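Local structure of Can2 (Sulfobacillus thermosulfidooxidans, 7BDV) at residues 144-149 against 280-285; 273-278 against 317-322; 307-312 against 345-350. The protein is a CRISPR ancillary nuclease of dual specificity that binds cyclic tetra-adenylate and potentiates type III CRISPR defence. All blocks are in the same frame, centred on the assembly; numbering follows the deposited sequence.

Contact 1 of 3, residues 144-149 against 280-285; sequences KQYLAC and VFLYHN
Apolar packing joins Tyr146 to Leu282, bringing helix 143-148 of the CARF region against a strand of the endonuclease region. The phenol reaches out from helix 143-148 because CG stands anti to the backbone N (chi1 -172°), and its CD2 lies 3.7 Å from CD2 of Leu282. The methyl approaches the ring at a slant, neither squarely over the face nor at the edge. Both side chains are buried, although the two segments bury only about 110 Å² against each other.

A carbonyl oxygen meets the ring at its edge. Asn285 O lies close to the ring plane, 3.5 Å from Tyr146 CE2, so an aromatic CH faces the carbonyl oxygen. At the far end of the ring, the hydroxyl is hydrogen-bonded to Ala320 O. The Asn285 amide turns to another part of the chain, where ND2 bonds to Gln124 OE1 and Gly138 O.

His284 and Asn285, both with positive phi, form a tight turn compatible with type I' between antiparallel strands 279-283 and 286-291. Leu287 on the second of these strands packs against both Tyr146 and Leu282, while Leu23 of helix 23-31 also touches the tyrosine.

Contact 2 of 3, residues 273-278 against 317-322; sequences VSNELD and NRVAGI
In the endonuclease region, which belongs to the PD-(D/E)XK clan, strand 274-277 packs beside the C-terminal end of helix 306-320, and Val319 meets both Asn275 and Leu277. The strand pairs antiparallel with strand 262-269, and the chain then turns a corner at Asp278. OD2 of Asp278 is hydrogen-bonded to the backbone N of Cys292 and of Lys293, and it lies near Glu291 OE1. This grouping of Asp278 with the Glu-Cys-Lys sequence is consistent with the acidic and lysine signature of the clan, so the contact probably borders the nuclease centre.

Asn275 and Leu277, two residues apart on the strand, point their side chains to the same side, toward the helix. Between them they meet the two branches of one valine. CG1 of Val319 stands anti to its backbone N (chi1 158°), which leaves CG2 beside that N and facing the asparagine. There Val319 CG2 touches Asn275 ND2 at 3.8 Å, and the two side chains pass each other in opposite directions. The amide nitrogen simply packs against the methyl here, while OD1 accepts a hydrogen bond from Arg341 NH2 of the second subunit. A further tie to that subunit comes from Arg318, whose NH2 forms a salt bridge with Asp313 OD1 of the second subunit.

Gly321 is the first residue to leave helical geometry, with positive phi (69°). Phe152 packs on both Asn275 and Val319, and Val315, one turn earlier on the helix, touches Asn275 and Leu277. The valine's remaining branch completes the contact more loosely, with Val319 CG1 lying 4.4 Å from Leu277 CD1.

Contact 3 of 3, residues 307-312 against 345-350; sequences ETIYKI and NSIYVS
Ile347 meets Ile312 and Ile309 where helix 306-320 packs on strand 347-350, in the alpha/beta part of the endonuclease region. The helix is the crossover of a beta-alpha-beta unit joining parallel strands 286-291 and 325-329, and helix 336-344 then leads on to strand 347-350 at the next position of the same sheet. A Schellman motif closes helix 336-344, with Ser346 as its C-prime residue in positive phi and Ile347 N bonded back to Cys342 O. Directly after this turn, the chain presents Ile347 to helix 306-320.

From CB the side chain of Ile347 divides. Its CG2 branch, anti to the backbone N, stays 4.3 Å from Ile312 CG2. The longer branch is extended (chi2 172°), and its atoms meet the helix in turn. Along it, CG1 of Ile347 comes to 4.0 Å from Ile312 CG2. The tip goes deepest, with Ile347 CD1 only 3.5 Å from the same Ile312 methyl. That terminal methyl also bridges one helical turn, since Ile347 CD1 lies 3.8 Å from the backbone oxygen of Ile309 and is close to Ile309 CG2 as well. The isoleucines therefore mesh at a slant, two from the helix receiving one from the strand.

Ile312 also packs on Ser326 and Phe328 of strand 325-329, whereas Ile309 is flanked by Ala338 and Cys342 of helix 336-344. Asn345 packs on Ser314 of the second subunit. The Asn345 and Ile309 side chains cross at about a right angle, with Asn345 ND2 4.1 Å from Ile309 CG2.

All three contacts reach the same mixed sheet of the endonuclease region. Contacts 1 and 2 have centres about 11 Å apart and touch directly: the bond from the Tyr146 hydroxyl to Ala320 joins them, and Leu147 CD2 packs 3.5 Å from Val319 CG1. Contacts 2 and 3 share helix 306-320, using its C-terminal end and its earlier turns, and both touch the second subunit; their centres are about 13 Å apart. Contact 3 lies about 20 Å from contact 1, centre to centre. Bound cyclic tetra-adenylate approaches contacts 2 and 1 to about 4 and 5 Å between nearest atoms, but stays about 12 Å from contact 3.

Contact 1 of 3, residues 144-149 against 280-285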
# COMPACT_ATOMS: atom_id res chain seq x y z
N LYS A 144 -11.65 15.43 8.98
CA LYS A 144 -12.90 14.65 9.08
C LYS A 144 -13.37 14.25 7.67
O LYS A 144 -13.74 13.06 7.48
CB LYS A 144 -13.97 15.47 9.81
CG LYS A 144 -15.30 14.77 10.02
CD LYS A 144 -16.39 15.69 10.58
N GLN A 145 -13.38 15.20 6.73
CA GLN A 145 -13.87 15.00 5.35
C GLN A 145 -12.91 14.05 4.62
O GLN A 145 -13.36 13.20 3.87
CB GLN A 145 -13.93 16.34 4.64
CG GLN A 145 -14.98 17.30 5.24
CD GLN A 145 -14.92 18.67 4.62
OE1 GLN A 145 -13.85 19.19 4.25
NE2 GLN A 145 -16.09 19.28 4.53
N TYR A 146 -11.62 14.25 4.80
CA TYR A 146 -10.59 13.43 4.11
C TYR A 146 -10.83 11.98 4.51
O TYR A 146 -11.03 11.14 3.61
CB TYR A 146 -9.20 13.97 4.44
CG TYR A 146 -8.12 13.32 3.63
CD1 TYR A 146 -7.78 11.99 3.84
CD2 TYR A 146 -7.41 14.04 2.69
CE1 TYR A 146 -6.77 11.39 3.09
CE2 TYR A 146 -6.40 13.46 1.94
CZ TYR A 146 -6.08 12.13 2.14
OH TYR A 146 -5.07 11.57 1.42
N LEU A 147 -10.87 11.70 5.81
CA LEU A 147 -11.04 10.32 6.36
C LEU A 147 -12.37 9.72 5.90
O LEU A 147 -12.37 8.53 5.55
CB LEU A 147 -10.94 10.34 7.88
CG LEU A 147 -9.55 10.65 8.44
CD1 LEU A 147 -9.62 10.71 9.94
CD2 LEU A 147 -8.50 9.64 8.01
N ALA A 148 -13.44 10.52 5.83
CA ALA A 148 -14.77 10.08 5.33
C ALA A 148 -14.67 9.51 3.91
O ALA A 148 -15.35 8.53 3.61
CB ALA A 148 -15.76 11.23 5.36
N CYS A 149 -13.83 10.07 3.04
CA CYS A 149 -13.68 9.57 1.66
C CYS A 149 -13.16 8.14 1.64
O CYS A 149 -13.41 7.44 0.62
CB CYS A 149 -12.72 10.43 0.84
SG CYS A 149 -13.32 12.10 0.54
N VAL A 280 -0.83 13.67 12.82
CA VAL A 280 -1.49 13.81 11.49
C VAL A 280 -1.79 15.29 11.27
O VAL A 280 -2.02 16.02 12.25
CB VAL A 280 -2.74 12.92 11.36
CG1 VAL A 280 -2.48 11.50 11.86
CG2 VAL A 280 -3.95 13.51 12.04
N PHE A 281 -1.70 15.74 10.02
CA PHE A 281 -2.17 17.07 9.57
C PHE A 281 -2.50 16.97 8.10
O PHE A 281 -2.09 15.96 7.41
CB PHE A 281 -1.15 18.18 9.84
CG PHE A 281 0.23 17.96 9.26
CD1 PHE A 281 1.16 17.15 9.91
CD2 PHE A 281 0.59 18.53 8.06
CE1 PHE A 281 2.41 16.94 9.36
CE2 PHE A 281 1.86 18.34 7.53
CZ PHE A 281 2.77 17.54 8.18
N LEU A 282 -3.20 17.99 7.62
CA LEU A 282 -3.46 18.24 6.19
C LEU A 282 -2.54 19.37 5.75
O LEU A 282 -2.39 20.38 6.47
CB LEU A 282 -4.92 18.63 5.97
CG LEU A 282 -5.92 17.50 5.88
CD1 LEU A 282 -7.32 18.07 5.72
CD2 LEU A 282 -5.61 16.58 4.72
N TYR A 283 -2.01 19.24 4.56
CA TYR A 283 -1.23 20.30 3.88
C TYR A 283 -1.42 20.12 2.39
O TYR A 283 -1.11 19.03 1.93
CB TYR A 283 0.25 20.22 4.25
CG TYR A 283 1.06 21.37 3.73
CD1 TYR A 283 0.90 22.60 4.30
CD2 TYR A 283 1.96 21.24 2.68
CE1 TYR A 283 1.61 23.70 3.85
CE2 TYR A 283 2.68 22.32 2.21
CZ TYR A 283 2.50 23.56 2.80
OH TYR A 283 3.16 24.67 2.36
N HIS A 284 -1.94 21.15 1.72
CA HIS A 284 -2.28 21.11 0.27
C HIS A 284 -3.23 19.95 0.02
O HIS A 284 -3.01 19.21 -0.95
CB HIS A 284 -0.98 21.04 -0.55
CG HIS A 284 -0.17 22.28 -0.48
ND1 HIS A 284 1.08 22.39 -1.08
CD2 HIS A 284 -0.43 23.48 0.10
CE1 HIS A 284 1.55 23.60 -0.87
NE2 HIS A 284 0.64 24.29 -0.13
N ASN A 285 -4.22 19.75 0.89
CA ASN A 285 -5.30 18.75 0.71
C ASN A 285 -4.77 17.31 0.73
O ASN A 285 -5.49 16.44 0.28
CB ASN A 285 -6.05 19.00 -0.59
CG ASN A 285 -6.69 20.37 -0.57
OD1 ASN A 285 -7.38 20.70 0.39
ND2 ASN A 285 -6.42 21.18 -1.58

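Contact 2 of 3, residues 273-278 against 317-322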
# COMPACT_ATOMS: atom_id res chain seq x y z
N VAL A 273 -11.88 -2.10 11.73
CA VAL A 273 -10.51 -1.89 12.30
C VAL A 273 -10.39 -0.50 12.94
O VAL A 273 -11.09 0.42 12.52
CB VAL A 273 -9.41 -2.08 11.25
CG2 VAL A 273 -9.40 -0.95 10.23
N SER A 274 -9.53 -0.38 13.94
CA SER A 274 -9.04 0.90 14.51
C SER A 274 -7.51 0.93 14.41
O SER A 274 -6.84 -0.10 14.58
CB SER A 274 -9.51 1.13 15.90
OG SER A 274 -9.22 0.01 16.72
N ASN A 275 -6.98 2.11 14.14
CA ASN A 275 -5.53 2.43 13.96
C ASN A 275 -5.25 3.64 14.84
O ASN A 275 -6.10 4.59 14.81
CB ASN A 275 -5.25 2.78 12.51
CG ASN A 275 -5.63 1.69 11.55
OD1 ASN A 275 -5.16 0.57 11.71
ND2 ASN A 275 -6.50 1.99 10.59
N GLU A 276 -4.17 3.60 15.62
CA GLU A 276 -3.66 4.78 16.37
C GLU A 276 -2.51 5.38 15.57
O GLU A 276 -1.66 4.59 15.10
CB GLU A 276 -3.26 4.42 17.81
CG GLU A 276 -3.76 5.45 18.82
CD GLU A 276 -2.81 5.81 19.95
OE1 GLU A 276 -2.20 4.88 20.54
OE2 GLU A 276 -2.67 7.03 20.23
N LEU A 277 -2.52 6.70 15.36
CA LEU A 277 -1.50 7.45 14.58
C LEU A 277 -0.91 8.55 15.45
O LEU A 277 -1.70 9.27 16.13
CB LEU A 277 -2.17 8.01 13.33
CG LEU A 277 -2.63 6.97 12.31
CD1 LEU A 277 -3.33 7.66 11.14
CD2 LEU A 277 -1.47 6.12 11.80
N ASP A 278 0.43 8.69 15.41
CA ASP A 278 1.20 9.55 16.34
C ASP A 278 0.87 11.02 16.07
O ASP A 278 0.51 11.73 17.02
CB ASP A 278 2.70 9.27 16.27
CG ASP A 278 3.11 7.84 16.56
OD1 ASP A 278 2.33 7.11 17.22
OD2 ASP A 278 4.20 7.44 16.08
N ASN A 317 -1.66 3.74 3.51
CA ASN A 317 -2.27 3.45 2.20
C ASN A 317 -3.79 3.26 2.36
O ASN A 317 -4.53 3.75 1.51
CB ASN A 317 -1.55 2.29 1.50
CG ASN A 317 -0.24 2.72 0.86
N ARG A 318 -4.25 2.59 3.42
CA ARG A 318 -5.70 2.36 3.65
C ARG A 318 -6.39 3.67 4.11
O ARG A 318 -7.51 3.95 3.63
CB ARG A 318 -5.89 1.20 4.64
CG ARG A 318 -7.20 0.44 4.52
CD ARG A 318 -7.30 -0.47 3.31
NE ARG A 318 -6.15 -1.36 3.15
CZ ARG A 318 -5.93 -2.12 2.08
NH1 ARG A 318 -6.76 -2.11 1.05
NH2 ARG A 318 -4.86 -2.90 2.03
N VAL A 319 -5.75 4.47 4.96
CA VAL A 319 -6.41 5.61 5.68
C VAL A 319 -6.33 6.88 4.83
O VAL A 319 -7.27 7.68 4.90
CB VAL A 319 -5.75 5.81 7.05
CG1 VAL A 319 -5.95 7.21 7.63
CG2 VAL A 319 -6.21 4.71 8.00
N ALA A 320 -5.21 7.06 4.13
CA ALA A 320 -4.82 8.31 3.45
C ALA A 320 -4.80 8.12 1.93
O ALA A 320 -4.64 9.12 1.24
CB ALA A 320 -3.47 8.74 3.98
N GLY A 321 -4.95 6.88 1.42
CA GLY A 321 -4.96 6.60 -0.02
C GLY A 321 -3.59 6.82 -0.65
O GLY A 321 -2.64 7.04 0.07
N ILE A 322 -3.53 6.83 -1.98
CA ILE A 322 -2.26 6.72 -2.76
C ILE A 322 -1.53 8.07 -2.71
O ILE A 322 -0.30 8.06 -2.80
CB ILE A 322 -2.50 6.19 -4.19
CG1 ILE A 322 -1.16 5.94 -4.91
CG2 ILE A 322 -3.43 7.09 -4.99
CD1 ILE A 322 -1.24 5.19 -6.23

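Contact 3 of 3, residues 307-312 against 345-350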
# COMPACT_ATOMS: atom_id res chain seq x y z
N GLU A 307 9.17 -4.03 11.49
CA GLU A 307 7.76 -4.26 11.74
C GLU A 307 7.00 -2.92 11.67
O GLU A 307 5.88 -2.90 11.14
CB GLU A 307 7.55 -4.99 13.07
N THR A 308 7.59 -1.82 12.14
CA THR A 308 6.96 -0.47 12.17
C THR A 308 6.82 0.05 10.73
O THR A 308 5.77 0.66 10.40
CB THR A 308 7.77 0.48 13.07
N ILE A 309 7.83 -0.18 9.89
CA ILE A 309 7.78 0.29 8.48
C ILE A 309 6.60 -0.37 7.74
O ILE A 309 5.91 0.34 6.98
CB ILE A 309 9.12 0.06 7.76
CG1 ILE A 309 10.24 0.87 8.41
CG2 ILE A 309 8.97 0.36 6.28
CD1 ILE A 309 11.64 0.42 8.02
N TYR A 310 6.38 -1.67 7.92
CA TYR A 310 5.30 -2.44 7.27
C TYR A 310 3.94 -1.90 7.75
O TYR A 310 3.03 -1.79 6.95
CB TYR A 310 5.36 -3.93 7.61
CG TYR A 310 6.51 -4.70 7.03
CD1 TYR A 310 6.87 -4.58 5.70
CD2 TYR A 310 7.20 -5.61 7.81
CE1 TYR A 310 7.89 -5.34 5.17
CE2 TYR A 310 8.23 -6.38 7.28
CZ TYR A 310 8.60 -6.21 5.97
OH TYR A 310 9.63 -6.94 5.45
N LYS A 311 3.82 -1.61 9.03
CA LYS A 311 2.57 -1.06 9.61
C LYS A 311 2.31 0.32 8.98
O LYS A 311 1.20 0.51 8.45
CB LYS A 311 2.67 -1.02 11.13
CG LYS A 311 1.41 -0.53 11.84
CD LYS A 311 1.66 0.15 13.16
CE LYS A 311 0.45 0.08 14.07
NZ LYS A 311 0.38 -1.22 14.78
N ILE A 312 3.31 1.22 8.97
CA ILE A 312 3.20 2.58 8.35
C ILE A 312 2.70 2.43 6.91
O ILE A 312 1.72 3.12 6.51
CB ILE A 312 4.55 3.34 8.39
CG1 ILE A 312 5.01 3.75 9.78
CG2 ILE A 312 4.50 4.55 7.48
CD1 ILE A 312 6.44 4.31 9.81
N ASN A 345 9.20 2.36 -0.19
CA ASN A 345 7.76 2.41 0.18
C ASN A 345 7.23 3.85 0.16
O ASN A 345 6.10 4.06 0.63
CB ASN A 345 7.53 1.77 1.55
CG ASN A 345 7.64 0.26 1.52
OD1 ASN A 345 8.07 -0.34 0.53
ND2 ASN A 345 7.26 -0.37 2.61
N SER A 346 8.04 4.80 -0.33
CA SER A 346 7.76 6.26 -0.38
C SER A 346 7.50 6.82 1.02
O SER A 346 6.68 7.74 1.15
CB SER A 346 6.60 6.57 -1.32
OG SER A 346 6.92 6.26 -2.66
N ILE A 347 8.18 6.29 2.04
CA ILE A 347 8.11 6.81 3.44
C ILE A 347 9.34 7.69 3.66
O ILE A 347 10.46 7.17 3.59
CB ILE A 347 8.03 5.65 4.44
CG1 ILE A 347 6.80 4.78 4.18
CG2 ILE A 347 8.11 6.14 5.87
CD1 ILE A 347 6.76 3.53 5.00
N TYR A 348 9.13 8.98 3.92
CA TYR A 348 10.24 9.89 4.31
C TYR A 348 10.83 9.43 5.64
O TYR A 348 10.08 8.98 6.54
CB TYR A 348 9.79 11.35 4.29
CG TYR A 348 9.92 11.98 2.93
CD1 TYR A 348 9.08 11.61 1.88
CD2 TYR A 348 10.87 12.95 2.68
CE1 TYR A 348 9.19 12.18 0.63
CE2 TYR A 348 10.99 13.54 1.44
CZ TYR A 348 10.14 13.16 0.40
OH TYR A 348 10.22 13.72 -0.84
N VAL A 349 12.16 9.44 5.76
CA VAL A 349 12.81 8.90 6.99
C VAL A 349 13.80 9.94 7.55
O VAL A 349 14.58 10.52 6.79
CB VAL A 349 13.42 7.50 6.78
CG1 VAL A 349 14.40 7.41 5.62
CG2 VAL A 349 14.04 6.99 8.06
N SER A 350 13.68 10.21 8.85
CA SER A 350 14.60 11.06 9.65
C SER A 350 15.05 10.30 10.89
O SER A 350 14.17 9.96 11.73
CB SER A 350 13.94 12.34 10.06
OG SER A 350 14.90 13.18 10.66